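Side-chain contacts in putative hydroxymethylglutaryl-CoA synthase (PDB 3SQZ), which probably condenses acetyl-CoA with acetoacetyl-CoA into hydroxymethylglutaryl-CoA, as a thiolase-fold enzyme that binds coenzyme A: residues F254-S257 with L258-A262; K293-V296 with N297-A300. All blocks are in the same frame, centred on the assembly; numbering follows the deposited sequence. Where two conformers were deposited one is given.

Contact 1 (F254-S257 with L258-A262)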
ATOM      1  N   PHE A 254     -19.038 -17.246   8.146  1.00 16.37           N
ATOM      2  CA  PHE A 254     -19.071 -16.303   9.261  1.00 16.58           C
ATOM      3  C   PHE A 254     -20.412 -15.628   9.511  1.00 17.89           C
ATOM      4  O   PHE A 254     -20.533 -14.799  10.413  1.00 18.92           O
ATOM      5  CB  PHE A 254     -17.954 -15.272   9.112  1.00 16.78           C
ATOM      6  CG  PHE A 254     -16.592 -15.887   9.066  1.00 15.80           C
ATOM      7  CD1 PHE A 254     -16.154 -16.679  10.116  1.00 16.55           C
ATOM      8  CD2 PHE A 254     -15.757 -15.698   7.977  1.00 15.31           C
ATOM      9  CE1 PHE A 254     -14.903 -17.263  10.089  1.00 17.33           C
ATOM     10  CE2 PHE A 254     -14.501 -16.286   7.942  1.00 15.37           C
ATOM     11  CZ  PHE A 254     -14.072 -17.064   9.002  1.00 16.61           C
ATOM     12  N   ASP A 255     -21.413 -16.005   8.724  1.00 18.11           N
ATOM     13  CA  ASP A 255     -22.775 -15.506   8.907  1.00 18.58           C
ATOM     14  C   ASP A 255     -22.841 -13.980   8.902  1.00 17.76           C
ATOM     15  O   ASP A 255     -23.360 -13.363   9.834  1.00 19.15           O
ATOM     16  CB  ASP A 255     -23.392 -16.062  10.192  1.00 21.72           C
ATOM     17  CG  ASP A 255     -24.867 -15.739  10.317  1.00 25.26           C
ATOM     18  OD1 ASP A 255     -25.539 -15.595   9.272  1.00 26.47           O
ATOM     19  OD2 ASP A 255     -25.355 -15.632  11.463  1.00 27.90           O
ATOM     20  N   VAL A 256     -22.325 -13.381   7.839  1.00 16.50           N
ATOM     21  CA  VAL A 256     -22.409 -11.943   7.661  1.00 15.82           C
ATOM     22  C   VAL A 256     -22.917 -11.624   6.270  1.00 15.52           C
ATOM     23  O   VAL A 256     -22.975 -12.494   5.392  1.00 16.81           O
ATOM     24  CB  VAL A 256     -21.047 -11.249   7.861  1.00 17.81           C
ATOM     25  CG1 VAL A 256     -20.550 -11.453   9.285  1.00 19.81           C
ATOM     26  CG2 VAL A 256     -20.037 -11.755   6.837  1.00 19.09           C
ATOM     27  N   SER A 257     -23.292 -10.365   6.091  1.00 15.19           N
ATOM     28  CA  SER A 257     -23.630  -9.902   4.762  0.58 16.29           C
ATOM     29  C   SER A 257     -23.196  -8.462   4.608  1.00 14.39           C
ATOM     30  O   SER A 257     -22.623  -7.870   5.525  1.00 14.69           O
ATOM     31  CB  SER A 257     -25.120 -10.047   4.493  0.58 18.21           C
ATOM     32  OG  SER A 257     -25.831  -9.077   5.226  0.58 18.18           O
ATOM     33  N   LEU A 258     -23.414  -7.924   3.417  1.00 14.58           N
ATOM     34  CA  LEU A 258     -22.981  -6.576   3.102  1.00 16.39           C
ATOM     35  C   LEU A 258     -23.493  -5.590   4.149  1.00 17.69           C
ATOM     36  O   LEU A 258     -22.785  -4.660   4.532  1.00 18.91           O
ATOM     37  CB  LEU A 258     -23.487  -6.177   1.712  1.00 17.86           C
ATOM     38  CG  LEU A 258     -23.097  -7.066   0.523  1.00 19.13           C
ATOM     39  CD1 LEU A 258     -24.052  -6.840  -0.643  1.00 20.08           C
ATOM     40  CD2 LEU A 258     -21.650  -6.836   0.098  1.00 19.84           C
ATOM     41  N   THR A 259     -24.716  -5.806   4.623  1.00 17.59           N
ATOM     42  CA  THR A 259     -25.357  -4.859   5.530  1.00 19.85           C
ATOM     43  C   THR A 259     -24.731  -4.802   6.928  1.00 18.52           C
ATOM     44  O   THR A 259     -25.070  -3.927   7.726  1.00 20.49           O
ATOM     45  CB  THR A 259     -26.876  -5.127   5.645  1.00 24.07           C
ATOM     46  OG1 THR A 259     -27.092  -6.499   5.988  1.00 26.24           O
ATOM     47  CG2 THR A 259     -27.589  -4.820   4.325  1.00 26.10           C
ATOM     48  N   ASP A 260     -23.814  -5.716   7.226  1.00 15.39           N
ATOM     49  CA  ASP A 260     -23.115  -5.666   8.510  1.00 14.95           C
ATOM     50  C   ASP A 260     -21.991  -4.635   8.526  1.00 13.75           C
ATOM     51  O   ASP A 260     -21.435  -4.326   9.578  1.00 14.89           O
ATOM     52  CB  ASP A 260     -22.572  -7.046   8.874  1.00 16.14           C
ATOM     53  CG  ASP A 260     -23.676  -8.033   9.175  1.00 17.95           C
ATOM     54  OD1 ASP A 260     -24.595  -7.670   9.938  1.00 20.92           O
ATOM     55  OD2 ASP A 260     -23.644  -9.158   8.640  1.00 18.34           O
ATOM     56  N   PHE A 261     -21.682  -4.081   7.358  1.00 13.19           N
ATOM     57  CA  PHE A 261     -20.517  -3.220   7.210  1.00 13.08           C
ATOM     58  C   PHE A 261     -20.892  -1.813   6.785  1.00 13.52           C
ATOM     59  O   PHE A 261     -21.857  -1.613   6.050  1.00 16.49           O
ATOM     60  CB  PHE A 261     -19.543  -3.861   6.225  1.00 13.77           C
ATOM     61  CG  PHE A 261     -19.106  -5.220   6.660  1.00 13.27           C
ATOM     62  CD1 PHE A 261     -18.132  -5.355   7.633  1.00 13.14           C
ATOM     63  CD2 PHE A 261     -19.716  -6.361   6.163  1.00 13.92           C
ATOM     64  CE1 PHE A 261     -17.746  -6.602   8.078  1.00 14.26           C
ATOM     65  CE2 PHE A 261     -19.333  -7.613   6.603  1.00 14.52           C
ATOM     66  CZ  PHE A 261     -18.351  -7.731   7.563  1.00 14.35           C
ATOM     67  N   ALA A 262     -20.121  -0.841   7.261  1.00 11.73           N
ATOM     68  CA  ALA A 262     -20.335   0.555   6.913  1.00 11.78           C
ATOM     69  C   ALA A 262     -19.513   0.960   5.695  1.00 11.75           C
ATOM     70  O   ALA A 262     -19.788   1.990   5.084  1.00 12.27           O
ATOM     71  CB  ALA A 262     -19.987   1.440   8.096  1.00 12.98           C
TER
HETATM   72  O   HOH W   1     -26.097 -10.350   8.025  1.00 35.68           O
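The backbone N and O of S257 are both bonded by D260, one by its carboxylate and one by its backbone N, in a short 3-10 turn, 258-260, which links helix 232-254 to strand 263-266 of this thiolase-fold enzyme. Backbone N of D260 donates to S257 O at 3.0 Å. The same residue also reaches back with its side chain: OD2 of D260 accepts S257 N at 2.8 Å, with an N-H...O angle of 158°. A first torsion of -68° places D260 CG beside its own backbone N, and from there OD2 reaches S257. The donor meets this oxygen on its anti side, 29° out of the carboxylate plane. Just upstream, D255 leaves helical geometry with a positive phi, and the chain then runs on into V256, whose CB lies 3.4 Å from the same OD2.

The close-packed side is built round the ring of F261. S257 O sits obliquely to it, 3.3 Å from CD2, while D260 CB rides over one face, displaced toward the rim. V256 CG2 comes up at the ring edge, near its plane, but only loosely, at 4.2 Å from CE2. L258 and F261 are buried against W247 of helix 232-254, with F261 also packed on K335 and A337 of strand 335-342.

The opposite character belongs to the hydroxyls of S257 and T259 and the D260 carboxylate. T259 is exposed, and its OG1 lies 3.0 Å from S257 OG, though where the T259 hydroxyl proton goes is not settled. A water bonds to both S257 OG and D260 OD2; it donates to D260 OD2 at 2.8 Å, giving that oxygen a second donor besides S257 N.

Contact 2 (K293-V296 with N297-A300)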
ATOM      1  N   LYS A 293     -24.635   5.120   1.452  1.00 14.91           N
ATOM      2  CA  LYS A 293     -23.510   5.220   2.370  1.00 14.61           C
ATOM      3  C   LYS A 293     -22.290   4.450   1.874  1.00 12.72           C
ATOM      4  O   LYS A 293     -21.161   4.947   1.920  1.00 13.17           O
ATOM      5  CB  LYS A 293     -23.887   4.726   3.758  1.00 17.39           C
ATOM      6  CG  LYS A 293     -22.778   4.953   4.751  1.00 21.48           C
ATOM      7  CD  LYS A 293     -23.303   5.044   6.159  1.00 25.00           C
ATOM      8  CE  LYS A 293     -23.558   3.670   6.726  1.00 26.92           C
ATOM      9  NZ  LYS A 293     -23.763   3.742   8.198  1.00 27.68           N
ATOM     10  N   LEU A 294     -22.521   3.232   1.404  1.00 12.48           N
ATOM     11  CA  LEU A 294     -21.419   2.415   0.920  1.00 11.96           C
ATOM     12  C   LEU A 294     -20.761   3.054  -0.299  1.00 12.16           C
ATOM     13  O   LEU A 294     -19.541   3.006  -0.454  1.00 12.16           O
ATOM     14  CB  LEU A 294     -21.893   0.993   0.609  1.00 12.72           C
ATOM     15  CG  LEU A 294     -22.255   0.136   1.828  1.00 13.71           C
ATOM     16  CD1 LEU A 294     -23.021  -1.113   1.427  1.00 15.54           C
ATOM     17  CD2 LEU A 294     -21.012  -0.222   2.632  1.00 15.03           C
ATOM     18  N   LYS A 295     -21.564   3.670  -1.162  1.00 12.44           N
ATOM     19  CA  LYS A 295     -21.032   4.324  -2.350  1.00 12.64           C
ATOM     20  C   LYS A 295     -20.194   5.554  -1.991  1.00 12.16           C
ATOM     21  O   LYS A 295     -19.096   5.746  -2.509  1.00 12.43           O
ATOM     22  CB  LYS A 295     -22.163   4.706  -3.307  1.00 15.38           C
ATOM     23  CG  LYS A 295     -21.689   5.442  -4.547  1.00 18.38           C
ATOM     24  CD  LYS A 295     -20.691   4.620  -5.339  1.00 22.39           C
ATOM     25  CE  LYS A 295     -20.453   5.241  -6.704  1.00 25.00           C
ATOM     26  NZ  LYS A 295     -19.456   4.476  -7.496  1.00 26.76           N
ATOM     27  N   VAL A 296     -20.712   6.387  -1.097  1.00 12.82           N
ATOM     28  CA  VAL A 296     -19.974   7.558  -0.645  1.00 13.40           C
ATOM     29  C   VAL A 296     -18.661   7.135   0.013  1.00 11.42           C
ATOM     30  O   VAL A 296     -17.617   7.766  -0.191  1.00 11.95           O
ATOM     31  CB  VAL A 296     -20.834   8.409   0.322  1.00 17.20           C
ATOM     32  CG1 VAL A 296     -19.974   9.372   1.116  1.00 19.49           C
ATOM     33  CG2 VAL A 296     -21.921   9.156  -0.451  1.00 18.88           C
ATOM     34  N   ASN A 297     -18.705   6.066   0.803  1.00 10.81           N
ATOM     35  CA  ASN A 297     -17.490   5.572   1.444  1.00 10.61           C
ATOM     36  C   ASN A 297     -16.516   4.971   0.440  1.00 10.00           C
ATOM     37  O   ASN A 297     -15.298   5.148   0.571  1.00 10.49           O
ATOM     38  CB  ASN A 297     -17.811   4.614   2.585  1.00 10.46           C
ATOM     39  CG  ASN A 297     -18.347   5.338   3.806  1.00 10.74           C
ATOM     40  OD1 ASN A 297     -18.961   4.734   4.703  1.00 13.06           O
ATOM     41  ND2 ASN A 297     -18.138   6.641   3.841  1.00 10.39           N
ATOM     42  N   PHE A 298     -17.032   4.295  -0.579  1.00 10.68           N
ATOM     43  CA  PHE A 298     -16.168   3.838  -1.654  1.00 11.04           C
ATOM     44  C   PHE A 298     -15.431   5.018  -2.313  1.00 10.55           C
ATOM     45  O   PHE A 298     -14.205   4.989  -2.500  1.00 11.02           O
ATOM     46  CB  PHE A 298     -16.922   3.036  -2.715  1.00 11.92           C
ATOM     47  CG  PHE A 298     -16.052   2.704  -3.877  1.00 11.81           C
ATOM     48  CD1 PHE A 298     -15.125   1.675  -3.782  1.00 12.85           C
ATOM     49  CD2 PHE A 298     -16.068   3.487  -5.024  1.00 13.45           C
ATOM     50  CE1 PHE A 298     -14.262   1.402  -4.824  1.00 13.77           C
ATOM     51  CE2 PHE A 298     -15.203   3.215  -6.070  1.00 14.88           C
ATOM     52  CZ  PHE A 298     -14.301   2.171  -5.967  1.00 14.53           C
ATOM     53  N   GLU A 299     -16.173   6.069  -2.646  1.00 11.11           N
ATOM     54  CA  GLU A 299     -15.575   7.243  -3.268  1.00 11.84           C
ATOM     55  C   GLU A 299     -14.521   7.881  -2.357  1.00 11.44           C
ATOM     56  O   GLU A 299     -13.470   8.313  -2.828  1.00 12.33           O
ATOM     57  CB  GLU A 299     -16.658   8.245  -3.659  1.00 13.86           C
ATOM     58  CG  GLU A 299     -17.602   7.713  -4.730  1.00 16.96           C
ATOM     59  CD  GLU A 299     -16.915   7.463  -6.059  1.00 21.56           C
ATOM     60  OE1 GLU A 299     -15.997   8.232  -6.418  1.00 22.73           O
ATOM     61  OE2 GLU A 299     -17.302   6.497  -6.751  1.00 24.16           O
ATOM     62  N   ALA A 300     -14.792   7.930  -1.055  1.00 10.97           N
ATOM     63  CA  ALA A 300     -13.811   8.452  -0.107  1.00 11.10           C
ATOM     64  C   ALA A 300     -12.533   7.615  -0.140  1.00 10.05           C
ATOM     65  O   ALA A 300     -11.431   8.151  -0.054  1.00 11.01           O
ATOM     66  CB  ALA A 300     -14.392   8.474   1.301  1.00 11.75           C
TER
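K295 and E299, one helical turn apart, form a salt bridge in which NZ donates to OE2 at 3.0 Å, arriving nearly along the axis of the C-O bond. The lysine chain starts anti to its backbone N and bends at its second torsion (59°), bringing its end forward along the helix; the glutamate is also bent at chi2, and the two chains meet at an angle. CE of K295 follows NZ in to 3.4 Å from OE2, and the same oxygen lies in the plane of the neighbouring F298 ring, at its edge. The N297 amide is held from outside the segment: OD1 accepts from N329 ND2.

The backbone bonds are those of a regular alpha-helix, here the middle of helix 288-302: N297, F298, E299 and A300 each donate to the carbonyl four residues earlier. The shortest runs from F298 N to L294 O, at 2.8 Å. From A300 N to V296 O it is 3.0 Å.

Van der Waals contacts complete the account. K293 and N297 run side by side, with K293 CG 3.8 Å from N297 OD1. Over the buried side, L294 and F298 pack against helix 271-279, where the F298 ring meets that of F278.

In the fold
Both contacts are local and lie in series along the chain, neither enclosing nor crossing the other; neither closes a loop, the two segments of each being consecutive in sequence. Contact 1 comes first, shaping the turn after helix 232-254 and leading directly into strand 263-266 at one edge of the large mixed sheet; A262 already pairs its backbone with K335. Helix 271-279 then intervenes, with coenzyme A-binding K272 and K276, before contact 2 occupies helix 288-302. The centres are about 16 Å apart, yet the segments touch: L294 CD2 lies 3.5 Å from A262 O. The end of the turn, F261 and A262, packs on helix 288-302 beside this sheet edge.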